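Local coordinates for protein relik capsid n-terminal domain (Oryctolagus cuniculus, PDB 2XGU) that probably builds the outer surface of the lentiviral capsid shell, as the N-terminal domain of the capsid protein of an ancient rabbit endogenous lentivirus, at residues N46-S49 / V50-N53; P96-S99 / D100-R103. One frame throughout, in Å; residues are numbered along the deposited sequence. Where two conformers were deposited one is given.

Contact 1: residues N46-S49 / V50-N53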
loop_
_atom_site.group_PDB
_atom_site.type_symbol
_atom_site.label_atom_id
_atom_site.label_comp_id
_atom_site.label_asym_id
_atom_site.label_seq_id
_atom_site.Cartn_x
_atom_site.Cartn_y
_atom_site.Cartn_z
ATOM N N ASN A 46 -0.808 4.045 15.524
ATOM C CA ASN A 46 -1.593 4.852 16.457
ATOM C C ASN A 46 -1.464 6.366 16.248
ATOM O O ASN A 46 -1.969 7.151 17.047
ATOM C CB ASN A 46 -1.276 4.475 17.902
ATOM C CG ASN A 46 -1.480 2.993 18.174
ATOM O OD1 ASN A 46 -2.340 2.353 17.567
ATOM N ND2 ASN A 46 -0.691 2.444 19.085
ATOM N N PHE A 47 -0.797 6.776 15.178
ATOM C CA PHE A 47 -0.760 8.203 14.823
ATOM C C PHE A 47 -2.138 8.680 14.386
ATOM O O PHE A 47 -2.872 7.949 13.714
ATOM C CB PHE A 47 0.208 8.454 13.662
ATOM C CG PHE A 47 1.632 8.709 14.075
ATOM C CD1 PHE A 47 2.146 8.199 15.255
ATOM C CD2 PHE A 47 2.459 9.473 13.256
ATOM C CE1 PHE A 47 3.476 8.451 15.618
ATOM C CE2 PHE A 47 3.776 9.727 13.617
ATOM C CZ PHE A 47 4.274 9.214 14.794
ATOM N N THR A 48 -2.476 9.929 14.698
ATOM C CA THR A 48 -3.649 10.540 14.073
ATOM C C THR A 48 -3.269 11.061 12.681
ATOM O O THR A 48 -2.094 11.075 12.299
ATOM C CB THR A 48 -4.164 11.735 14.891
ATOM O OG1 THR A 48 -3.239 12.830 14.758
ATOM C CG2 THR A 48 -4.307 11.365 16.357
ATOM N N SER A 49 -4.261 11.479 11.903
ATOM C CA SER A 49 -3.980 12.039 10.593
ATOM C C SER A 49 -3.153 13.325 10.714
ATOM O O SER A 49 -2.289 13.605 9.874
ATOM C CB SER A 49 -5.284 12.248 9.814
ATOM O OG SER A 49 -5.972 11.008 9.709
ATOM N N VAL A 50 -3.404 14.099 11.764
ATOM C CA VAL A 50 -2.610 15.307 12.012
ATOM C C VAL A 50 -1.133 14.970 12.300
ATOM O O VAL A 50 -0.225 15.636 11.789
ATOM C CB VAL A 50 -3.211 16.152 13.155
ATOM C CG1 VAL A 50 -2.270 17.292 13.535
ATOM C CG2 VAL A 50 -4.582 16.713 12.729
ATOM N N ASP A 51 -0.894 13.943 13.110
ATOM C CA ASP A 51 0.455 13.455 13.370
ATOM C C ASP A 51 1.156 13.040 12.065
ATOM O O ASP A 51 2.336 13.322 11.865
ATOM C CB ASP A 51 0.416 12.219 14.275
ATOM C CG ASP A 51 -0.110 12.503 15.671
ATOM O OD1 ASP A 51 0.014 13.632 16.171
ATOM O OD2 ASP A 51 -0.640 11.554 16.309
ATOM N N ILE A 52 0.443 12.311 11.204
ATOM C CA ILE A 52 1.024 11.831 9.963
ATOM C C ILE A 52 1.420 13.006 9.074
ATOM O O ILE A 52 2.495 13.021 8.491
ATOM C CB ILE A 52 0.041 10.901 9.244
ATOM C CG1 ILE A 52 -0.045 9.570 10.001
ATOM C CG2 ILE A 52 0.481 10.678 7.779
ATOM C CD1 ILE A 52 -1.212 8.696 9.580
ATOM N N ASN A 53 0.532 13.982 8.953
ATOM C CA ASN A 53 0.807 15.136 8.116
ATOM C C ASN A 53 1.955 15.952 8.677
ATOM O O ASN A 53 2.727 16.529 7.929
ATOM C CB ASN A 53 -0.448 15.981 7.941
ATOM C CG ASN A 53 -1.492 15.257 7.117
ATOM O OD1 ASN A 53 -1.138 14.383 6.319
ATOM N ND2 ASN A 53 -2.760 15.596 7.305
#

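Contact 2: residues P96-S99 / D100-R103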
loop_
_atom_site.group_PDB
_atom_site.type_symbol
_atom_site.label_atom_id
_atom_site.label_comp_id
_atom_site.label_asym_id
_atom_site.label_seq_id
_atom_site.Cartn_x
_atom_site.Cartn_y
_atom_site.Cartn_z
ATOM N N PRO A 96 -19.968 8.055 8.360
ATOM C CA PRO A 96 -18.784 7.830 7.527
ATOM C C PRO A 96 -18.196 9.165 7.087
ATOM O O PRO A 96 -18.891 10.189 7.116
ATOM C CB PRO A 96 -19.343 7.086 6.307
ATOM C CG PRO A 96 -20.628 6.532 6.739
ATOM C CD PRO A 96 -21.184 7.483 7.752
ATOM N N LEU A 97 -16.937 9.162 6.670
ATOM C CA LEU A 97 -16.231 10.420 6.506
ATOM C C LEU A 97 -15.821 10.733 5.072
ATOM O O LEU A 97 -15.739 9.837 4.229
ATOM C CB LEU A 97 -15.013 10.437 7.422
ATOM C CG LEU A 97 -15.363 10.305 8.908
ATOM C CD1 LEU A 97 -14.137 9.968 9.729
ATOM C CD2 LEU A 97 -16.016 11.575 9.424
ATOM N N THR A 98 -15.607 12.018 4.797
ATOM C CA THR A 98 -15.077 12.440 3.508
ATOM C C THR A 98 -13.569 12.201 3.476
ATOM O O THR A 98 -12.928 12.016 4.521
ATOM C CB THR A 98 -15.297 13.938 3.253
ATOM O OG1 THR A 98 -14.500 14.689 4.176
ATOM C CG2 THR A 98 -16.773 14.322 3.416
ATOM N N SER A 99 -12.982 12.239 2.290
ATOM C CA SER A 99 -11.537 12.081 2.221
ATOM C C SER A 99 -10.818 13.206 2.954
ATOM O O SER A 99 -9.762 12.968 3.549
ATOM C CB SER A 99 -11.023 11.933 0.780
ATOM O OG SER A 99 -11.082 13.154 0.066
ATOM N N ASP A 100 -11.372 14.421 2.923
ATOM C CA ASP A 100 -10.716 15.534 3.623
ATOM C C ASP A 100 -10.628 15.217 5.109
ATOM O O ASP A 100 -9.579 15.395 5.737
ATOM C CB ASP A 100 -11.479 16.847 3.417
ATOM C CG ASP A 100 -11.079 17.587 2.140
ATOM O OD1 ASP A 100 -10.074 17.221 1.499
ATOM O OD2 ASP A 100 -11.783 18.560 1.791
ATOM N N GLN A 101 -11.717 14.696 5.668
ATOM C CA GLN A 101 -11.753 14.320 7.075
ATOM C C GLN A 101 -10.786 13.174 7.379
ATOM O O GLN A 101 -10.091 13.181 8.393
ATOM C CB GLN A 101 -13.180 13.933 7.483
ATOM C CG GLN A 101 -14.147 15.119 7.497
ATOM C CD GLN A 101 -15.575 14.716 7.811
ATOM O OE1 GLN A 101 -16.195 15.248 8.737
ATOM N NE2 GLN A 101 -16.110 13.779 7.039
ATOM N N ILE A 102 -10.754 12.179 6.499
ATOM C CA ILE A 102 -9.831 11.063 6.676
ATOM C C ILE A 102 -8.375 11.546 6.683
ATOM O O ILE A 102 -7.566 11.074 7.487
ATOM C CB ILE A 102 -10.096 9.959 5.622
ATOM C CG1 ILE A 102 -11.431 9.274 5.908
ATOM C CG2 ILE A 102 -8.966 8.939 5.577
ATOM C CD1 ILE A 102 -12.018 8.577 4.694
ATOM N N ARG A 103 -8.057 12.522 5.828
ATOM C CA ARG A 103 -6.708 13.092 5.719
ATOM C C ARG A 103 -6.386 14.125 6.810
ATOM O O ARG A 103 -5.286 14.689 6.823
ATOM C CB ARG A 103 -6.541 13.747 4.344
ATOM C CG ARG A 103 -6.603 12.796 3.145
ATOM C CD ARG A 103 -6.758 13.554 1.823
ATOM N NE ARG A 103 -5.553 14.296 1.473
ATOM C CZ ARG A 103 -5.472 15.158 0.466
ATOM N NH1 ARG A 103 -6.531 15.396 -0.299
ATOM N NH2 ARG A 103 -4.328 15.781 0.224
HETATM O O HOH W 1 -9.256 15.062 0.077
#

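Contact 1: residues N46-S49 / V50-N53
Thr48 and Asp51 hold each other by two reciprocal bonds at the start of helix 49-57, a capping box with Thr48 as the N-cap. In one direction Asp51 N donates to Thr48 OG1 over 3.1 Å, nearly straight at 169°. The hydroxyl can take this bond because it sits between the backbone N and the carbonyl carbon (chi1 72°), the position that turns it over the open end of the helix. In the other direction Thr48 N reaches Asp51 OD2 at 2.9 Å, also nearly straight, arriving from above the carboxylate plane, 38° out of it. A carboxylate beside the N terminus of a helix is probably stabilised somewhat by the helix dipole and the nearby N-H groups. Its other oxygen, OD1, is hydrogen-bonded to Tyr11 OH, which restrains the rotation of the carboxylate.

Beyond the box, the regular helical bonding begins: Ile52 N binds Thr48 O at 3.0 Å, and Asn53 N binds Ser49 O at the same 3.0 Å.

Apolar contacts flank the box. The Phe47 ring lies obliquely against the aliphatic part of Asp51, CD2 being 3.6 Å from Asp51 CB, with the ring steeply turned against the carboxylate. Phe47 CB also meets Ile52 CG1 at 3.8 Å, so residues just before the N-cap and inside the first turn close together as a hydrophobic staple around the box.

The turn is buried near the centre of the chain. Phe47 packs on Pro1 and Val14, Ile52 on Tyr124, Arg125 and Val128 of helix 118-134, and Val50 on Ala112 of helix 109-112, while a backbone bond from Asn46 to Ile2 joins the preceding loop to strand 2-5.

Contact 2: residues P96-S99 / D100-R103
Thr98 OG1 accepts from Gln101 N at 3.2 Å and 165°, which makes Thr98 the N-cap of the short helix 99-102. Its carbonyl is used too: Ile102 N meets Thr98 O at 2.9 Å, with a C=O...donor angle of 160°. Next along, Arg103 N binds Ser99 O at 2.9 Å, and the arginine's CB, CG and CD follow that same oxygen. Leu97 CB approaches Ile102 CG1 at 4.1 Å, while the leucine crosses the extended Gln101 side chain at about a right angle. This pairing of apolar residues before the cap and inside the turn resembles a hydrophobic staple, in a one-turn helix that follows the long loop after helix 63-83. One water links three side chains, donating to Ser99 OG at 2.6 Å and to Asp100 OD1 at 2.7 Å, and accepting from Arg103 NH1 at 2.8 Å. The arginine chain bends at chi3 (70°) to bring its guanidinium back to this water. Asp81 OD2 and Trp80 NE1 of helix 63-83 are hydrogen-bonded to Ser99 OG and Leu97 O respectively. Ile102 packs against Leu123 and Trp127 of helix 118-134.

How the contacts relate
From the N terminus, contact 1 closes the N-terminal turn of helix 49-57, at the end of the loop from helix 34-43. Helix 63-83 and a long loop follow before contact 2 closes the turn into helix 99-102. The two lie in series, neither nesting nor crossing, with centres about 13 Å apart. They meet directly: Ser49 OG lies 2.7 Å from Ile102 O, and Asn53 ND2 lies 2.7 Å from Arg103 O, both probable hydrogen bonds, while Asn53 OD1 is hydrogen-bonded to Tyr124 OH. Side chains on the first turn of helix 49-57 thus probably tether carbonyls at and just beyond the end of helix 99-102. Both turns also pack on helix 118-134, and contact 2 reaches helix 63-83.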